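Local coordinates for protein N-acylethanolamine-hydrolyzing acid amidase alpha-subunit (Caenorhabditis elegans, PDB 6DY3) that probably hydrolyses bioactive fatty acid amides such as N-palmitoylethanolamine to ethanolamine and free fatty acids, as the alpha subunit of an autocatalytically cleaved alpha-beta heterodimer, at residues A[15-19]-A[31-36]; A[25-29]-A[73-77]. One frame throughout, in Å; residues are numbered along the deposited sequence.

Interaction 1. Residues A[15-19]-A[31-36]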
loop_
_atom_site.group_PDB
_atom_site.type_symbol
_atom_site.label_atom_id
_atom_site.label_comp_id
_atom_site.label_asym_id
_atom_site.label_seq_id
_atom_site.Cartn_x
_atom_site.Cartn_y
_atom_site.Cartn_z
ATOM N N ARG A 15 -12.708 8.825 -4.758
ATOM C CA ARG A 15 -12.606 10.054 -5.532
ATOM C C ARG A 15 -11.232 10.163 -6.184
ATOM O O ARG A 15 -10.208 9.863 -5.565
ATOM C CB ARG A 15 -12.851 11.272 -4.642
ATOM C CG ARG A 15 -14.295 11.437 -4.187
ATOM C CD ARG A 15 -14.529 12.828 -3.616
ATOM N NE ARG A 15 -14.195 13.871 -4.586
ATOM C CZ ARG A 15 -14.361 15.174 -4.378
ATOM N NH1 ARG A 15 -14.860 15.608 -3.225
ATOM N NH2 ARG A 15 -14.029 16.044 -5.327
ATOM N N HIS A 16 -11.213 10.610 -7.435
ATOM C CA HIS A 16 -9.979 10.700 -8.200
ATOM C C HIS A 16 -9.433 12.120 -8.159
ATOM O O HIS A 16 -10.188 13.091 -8.267
ATOM C CB HIS A 16 -10.194 10.276 -9.652
ATOM C CG HIS A 16 -9.040 10.601 -10.544
ATOM N ND1 HIS A 16 -9.134 11.500 -11.585
ATOM C CD2 HIS A 16 -7.760 10.160 -10.542
ATOM C CE1 HIS A 16 -7.964 11.587 -12.194
ATOM N NE2 HIS A 16 -7.113 10.784 -11.579
ATOM N N TYR A 17 -8.113 12.226 -8.018
ATOM C CA TYR A 17 -7.414 13.504 -8.017
ATOM C C TYR A 17 -6.162 13.387 -8.870
ATOM O O TYR A 17 -5.579 12.307 -8.999
ATOM C CB TYR A 17 -7.006 13.953 -6.600
ATOM C CG TYR A 17 -8.168 14.263 -5.686
ATOM C CD1 TYR A 17 -8.668 15.554 -5.583
ATOM C CD2 TYR A 17 -8.768 13.263 -4.927
ATOM C CE1 TYR A 17 -9.730 15.844 -4.756
ATOM C CE2 TYR A 17 -9.833 13.544 -4.094
ATOM C CZ TYR A 17 -10.310 14.837 -4.014
ATOM O OH TYR A 17 -11.373 15.124 -3.191
ATOM N N GLU A 18 -5.752 14.515 -9.443
ATOM C CA GLU A 18 -4.469 14.632 -10.122
ATOM C C GLU A 18 -3.549 15.470 -9.247
ATOM O O GLU A 18 -3.895 16.595 -8.868
ATOM C CB GLU A 18 -4.617 15.258 -11.511
ATOM C CG GLU A 18 -5.050 14.278 -12.593
ATOM C CD GLU A 18 -5.099 14.916 -13.981
ATOM O OE1 GLU A 18 -4.588 16.045 -14.147
ATOM O OE2 GLU A 18 -5.652 14.288 -14.906
ATOM N N ILE A 19 -2.404 14.905 -8.897
ATOM C CA ILE A 19 -1.379 15.607 -8.139
ATOM C C ILE A 19 -0.327 16.058 -9.142
ATOM O O ILE A 19 0.378 15.235 -9.738
ATOM C CB ILE A 19 -0.783 14.720 -7.034
ATOM C CG1 ILE A 19 -1.855 14.374 -5.991
ATOM C CG2 ILE A 19 0.424 15.395 -6.374
ATOM C CD1 ILE A 19 -2.505 15.570 -5.314
ATOM N N GLN A 31 -6.367 20.573 -2.732
ATOM C CA GLN A 31 -7.737 20.200 -3.062
ATOM C C GLN A 31 -8.159 18.938 -2.324
ATOM O O GLN A 31 -9.304 18.829 -1.870
ATOM C CB GLN A 31 -7.874 20.016 -4.572
ATOM C CG GLN A 31 -9.298 20.065 -5.075
ATOM C CD GLN A 31 -9.998 21.362 -4.710
ATOM O OE1 GLN A 31 -9.545 22.453 -5.073
ATOM N NE2 GLN A 31 -11.110 21.251 -3.985
ATOM N N VAL A 32 -7.252 17.965 -2.210
ATOM C CA VAL A 32 -7.548 16.743 -1.466
ATOM C C VAL A 32 -7.911 17.079 -0.025
ATOM O O VAL A 32 -8.916 16.595 0.510
ATOM C CB VAL A 32 -6.354 15.772 -1.539
ATOM C CG1 VAL A 32 -6.536 14.599 -0.574
ATOM C CG2 VAL A 32 -6.170 15.266 -2.965
ATOM N N ILE A 33 -7.090 17.905 0.631
ATOM C CA ILE A 33 -7.349 18.263 2.024
ATOM C C ILE A 33 -8.648 19.051 2.136
ATOM O O ILE A 33 -9.463 18.814 3.037
ATOM C CB ILE A 33 -6.156 19.050 2.603
ATOM C CG1 ILE A 33 -4.876 18.203 2.590
ATOM C CG2 ILE A 33 -6.458 19.539 4.016
ATOM C CD1 ILE A 33 -4.971 16.898 3.356
ATOM N N LYS A 34 -8.866 19.995 1.220
ATOM C CA LYS A 34 -10.066 20.822 1.286
ATOM C C LYS A 34 -11.328 19.975 1.173
ATOM O O LYS A 34 -12.332 20.253 1.840
ATOM C CB LYS A 34 -10.023 21.882 0.187
ATOM C CG LYS A 34 -11.179 22.858 0.221
ATOM C CD LYS A 34 -11.129 23.811 -0.962
ATOM C CE LYS A 34 -12.318 24.757 -0.963
ATOM N NZ LYS A 34 -12.278 25.702 -2.113
ATOM N N ASP A 35 -11.296 18.930 0.344
ATOM C CA ASP A 35 -12.482 18.110 0.131
ATOM C C ASP A 35 -12.771 17.167 1.290
ATOM O O ASP A 35 -13.923 16.751 1.456
ATOM C CB ASP A 35 -12.340 17.299 -1.158
ATOM C CG ASP A 35 -12.364 18.166 -2.400
ATOM O OD1 ASP A 35 -11.960 17.669 -3.473
ATOM O OD2 ASP A 35 -12.782 19.343 -2.310
ATOM N N HIS A 36 -11.765 16.810 2.087
ATOM C CA HIS A 36 -11.955 15.894 3.204
ATOM C C HIS A 36 -11.729 16.572 4.551
ATOM O O HIS A 36 -11.591 15.889 5.570
ATOM C CB HIS A 36 -11.031 14.685 3.055
ATOM C CG HIS A 36 -11.184 13.964 1.752
ATOM N ND1 HIS A 36 -10.530 14.355 0.605
ATOM C CD2 HIS A 36 -11.918 12.878 1.416
ATOM C CE1 HIS A 36 -10.853 13.540 -0.383
ATOM N NE2 HIS A 36 -11.695 12.634 0.082
#
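Tyr17 reaches from strand 15-19 to the side of helix 31-36 and meets it with both its ring and its hydroxyl. The apolar part is a CH-pi contact: Val32 CG2 sits over one face of the Tyr17 ring, 3.7 Å from its centroid and 18° off the normal. With its CG anti to the carbonyl carbon (chi1 -66°), the tyrosine carries its ring across to the helix. Ile19 CD1 adds a looser touch on the same Val32 methyl.

The polar part gathers on one carboxylate oxygen. Tyr17 OH donates to Asp35 OD1 at 2.6 Å, using the anti lone pair of that oxygen, which lies at the edge of the phenol ring. Arg15 NH2 lies 3.2 Å from the same Asp35 OD1, but the oxygen stands well off the guanidinium plane and no N-H points at it, so charge alone makes this salt bridge; Tyr17 OH sits over the guanidinium face. Within the helix, Gln31 NE2 donates a hydrogen bond to Asp35 OD2 from above the carboxylate plane, and His36 ND1 donates to Val32 O at 2.8 Å, nearly straight at 174°, which fixes the imidazole beside Tyr17 OH.

Strand 15-19 also pairs in parallel with a strand of the beta subunit. Asp35 thus ties the helix to an intersubunit sheet, its negative charge probably eased by Arg15 and the phenol.

Interaction 2. Residues A[25-29]-A[73-77]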
loop_
_atom_site.group_PDB
_atom_site.type_symbol
_atom_site.label_atom_id
_atom_site.label_comp_id
_atom_site.label_asym_id
_atom_site.label_seq_id
_atom_site.Cartn_x
_atom_site.Cartn_y
_atom_site.Cartn_z
ATOM N N PRO A 25 5.626 21.823 -4.007
ATOM C CA PRO A 25 5.127 20.703 -3.188
ATOM C C PRO A 25 4.135 21.106 -2.108
ATOM O O PRO A 25 3.264 20.299 -1.754
ATOM C CB PRO A 25 6.412 20.117 -2.583
ATOM C CG PRO A 25 7.508 20.573 -3.470
ATOM C CD PRO A 25 7.094 21.924 -3.951
ATOM N N SER A 26 4.241 22.320 -1.563
ATOM C CA SER A 26 3.347 22.752 -0.494
ATOM C C SER A 26 1.915 22.994 -0.963
ATOM O O SER A 26 1.038 23.210 -0.120
ATOM C CB SER A 26 3.891 24.023 0.154
ATOM O OG SER A 26 3.976 25.076 -0.788
ATOM N N GLN A 27 1.657 22.967 -2.269
ATOM C CA GLN A 27 0.338 23.267 -2.811
ATOM C C GLN A 27 -0.325 22.068 -3.468
ATOM O O GLN A 27 -1.465 22.184 -3.928
ATOM C CB GLN A 27 0.449 24.407 -3.834
ATOM C CG GLN A 27 1.227 25.591 -3.300
ATOM C CD GLN A 27 0.563 26.198 -2.085
ATOM O OE1 GLN A 27 -0.633 26.500 -2.105
ATOM N NE2 GLN A 27 1.303 26.273 -0.982
ATOM N N ARG A 28 0.344 20.916 -3.502
ATOM C CA ARG A 28 -0.110 19.816 -4.343
ATOM C C ARG A 28 -1.359 19.144 -3.780
ATOM O O ARG A 28 -2.226 18.695 -4.541
ATOM C CB ARG A 28 1.017 18.801 -4.504
ATOM C CG ARG A 28 2.198 19.316 -5.303
ATOM C CD ARG A 28 3.336 18.316 -5.294
ATOM N NE ARG A 28 4.519 18.829 -5.976
ATOM C CZ ARG A 28 5.664 18.163 -6.085
ATOM N NH1 ARG A 28 5.787 16.953 -5.557
ATOM N NH2 ARG A 28 6.691 18.708 -6.724
ATOM N N TRP A 29 -1.463 19.047 -2.457
ATOM C CA TRP A 29 -2.552 18.326 -1.818
ATOM C C TRP A 29 -3.661 19.249 -1.334
ATOM O O TRP A 29 -4.538 18.805 -0.587
ATOM C CB TRP A 29 -2.009 17.505 -0.647
ATOM C CG TRP A 29 -1.012 16.479 -1.069
ATOM C CD1 TRP A 29 0.351 16.585 -1.021
ATOM C CD2 TRP A 29 -1.295 15.189 -1.619
ATOM N NE1 TRP A 29 0.931 15.436 -1.504
ATOM C CE2 TRP A 29 -0.059 14.566 -1.879
ATOM C CE3 TRP A 29 -2.475 14.499 -1.914
ATOM C CZ2 TRP A 29 0.028 13.287 -2.418
ATOM C CZ3 TRP A 29 -2.385 13.229 -2.448
ATOM C CH2 TRP A 29 -1.146 12.637 -2.695
ATOM N N GLU A 73 11.533 17.900 -0.932
ATOM C CA GLU A 73 10.247 17.874 -1.620
ATOM C C GLU A 73 9.158 17.317 -0.714
ATOM O O GLU A 73 8.093 17.922 -0.555
ATOM C CB GLU A 73 10.359 17.045 -2.901
ATOM C CG GLU A 73 9.052 16.923 -3.681
ATOM C CD GLU A 73 9.140 15.945 -4.844
ATOM O OE1 GLU A 73 10.141 15.204 -4.938
ATOM O OE2 GLU A 73 8.204 15.923 -5.669
ATOM N N ILE A 74 9.412 16.159 -0.101
ATOM C CA ILE A 74 8.405 15.550 0.757
ATOM C C ILE A 74 8.174 16.404 1.998
ATOM O O ILE A 74 7.055 16.462 2.524
ATOM C CB ILE A 74 8.823 14.112 1.125
ATOM C CG1 ILE A 74 8.889 13.218 -0.120
ATOM C CG2 ILE A 74 7.871 13.514 2.156
ATOM C CD1 ILE A 74 7.564 13.023 -0.838
ATOM N N GLN A 75 9.219 17.064 2.500
ATOM C CA GLN A 75 9.049 17.948 3.648
ATOM C C GLN A 75 8.032 19.041 3.347
ATOM O O GLN A 75 7.149 19.331 4.163
ATOM C CB GLN A 75 10.391 18.567 4.030
ATOM C CG GLN A 75 11.397 17.588 4.581
ATOM C CD GLN A 75 12.719 18.249 4.908
ATOM O OE1 GLN A 75 12.759 19.386 5.387
ATOM N NE2 GLN A 75 13.813 17.541 4.650
ATOM N N GLU A 76 8.138 19.659 2.172
ATOM C CA GLU A 76 7.234 20.751 1.840
ATOM C C GLU A 76 5.805 20.250 1.655
ATOM O O GLU A 76 4.850 20.946 2.019
ATOM C CB GLU A 76 7.733 21.466 0.587
ATOM C CG GLU A 76 9.068 22.159 0.770
ATOM C CD GLU A 76 9.587 22.778 -0.515
ATOM O OE1 GLU A 76 8.788 22.973 -1.460
ATOM O OE2 GLU A 76 10.800 23.066 -0.584
ATOM N N GLU A 77 5.635 19.044 1.109
ATOM C CA GLU A 77 4.294 18.478 0.992
ATOM C C GLU A 77 3.674 18.274 2.366
ATOM O O GLU A 77 2.525 18.659 2.609
ATOM C CB GLU A 77 4.337 17.154 0.230
ATOM C CG GLU A 77 4.689 17.274 -1.237
ATOM C CD GLU A 77 4.393 15.995 -2.008
ATOM O OE1 GLU A 77 3.733 15.099 -1.439
ATOM O OE2 GLU A 77 4.811 15.885 -3.182
#
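Arg28 and Trp29 of the loop 25-29 hold two glutamates that lie one turn apart on helix 73-77. Arg28, Glu73 and Glu77 form a salt-bridge network that joins the loop before helix 30-36 to helix 72-85. The charged part centres on Arg28 NH1, which donates to both carboxylates. Its bond to Glu73 OE2 is 2.6 Å long and close to straight at 168°, lies in the guanidinium plane and uses the anti lone pair of the oxygen; NH2 adds a weak bond to the same atom. The bond from Arg28 NH1 to Glu77 OE2, 2.8 Å, is more bent (132°) and tilted out of that plane. The arginine chain is extended from CG to NE, which brings NH1 between the two acids, and Arg28 NE is held by Glu23 O.

A hydrogen bond from an uncharged donor runs from Trp29 NE1 to Glu77 OE1, 2.8 Å, in the indole plane but from above the carboxylate plane. Trp29 occupies the N-cap position of helix 30-36. Glu77 also forms a salt bridge with Arg97 of the beta subunit and a hydrogen bond with Asn53 of that subunit.

Nonpolar contacts centre on Pro25. Its CB packs 3.6 Å from Glu77 CG, while its CG lies over one face of the Arg28 guanidinium.

At the backbone, two CA-H...O contacts draw the segments together: Glu77 CA lies 3.5 Å from Pro25 O, and Ser26 CA 3.4 Å from Glu76 O.

A leucine in place of Arg28 would probably leave Glu73 without its mate across this contact and set the two carboxylates near each other without the positive group they share. The buried Glu77 carboxylate, gripped through both oxygens by the loop and by the beta subunit, is therefore likely to be stabilised as the anion.

The segments of interactions 1 and 2 alternate along the chain: 25-29 belongs to the loop between strand 15-20 and helix 30-36, and the two contacts touch where Ile19 CD1 packs on Trp29 CE3 and on the backbone of Arg28. Both are partly buried and both abut the beta subunit. In 15-19 with 31-36 a buried aromatic-aliphatic centre is bordered by an exposed arginine and a partly exposed aspartate. The balance shifts in 25-29 with 73-77, where the charges themselves reach inward, buried Arg28 and Glu77 forming a network with the partly exposed Glu73 while proline packs nearer the surface. The first joins neighbouring elements; the second brings in the distant helix 72-85.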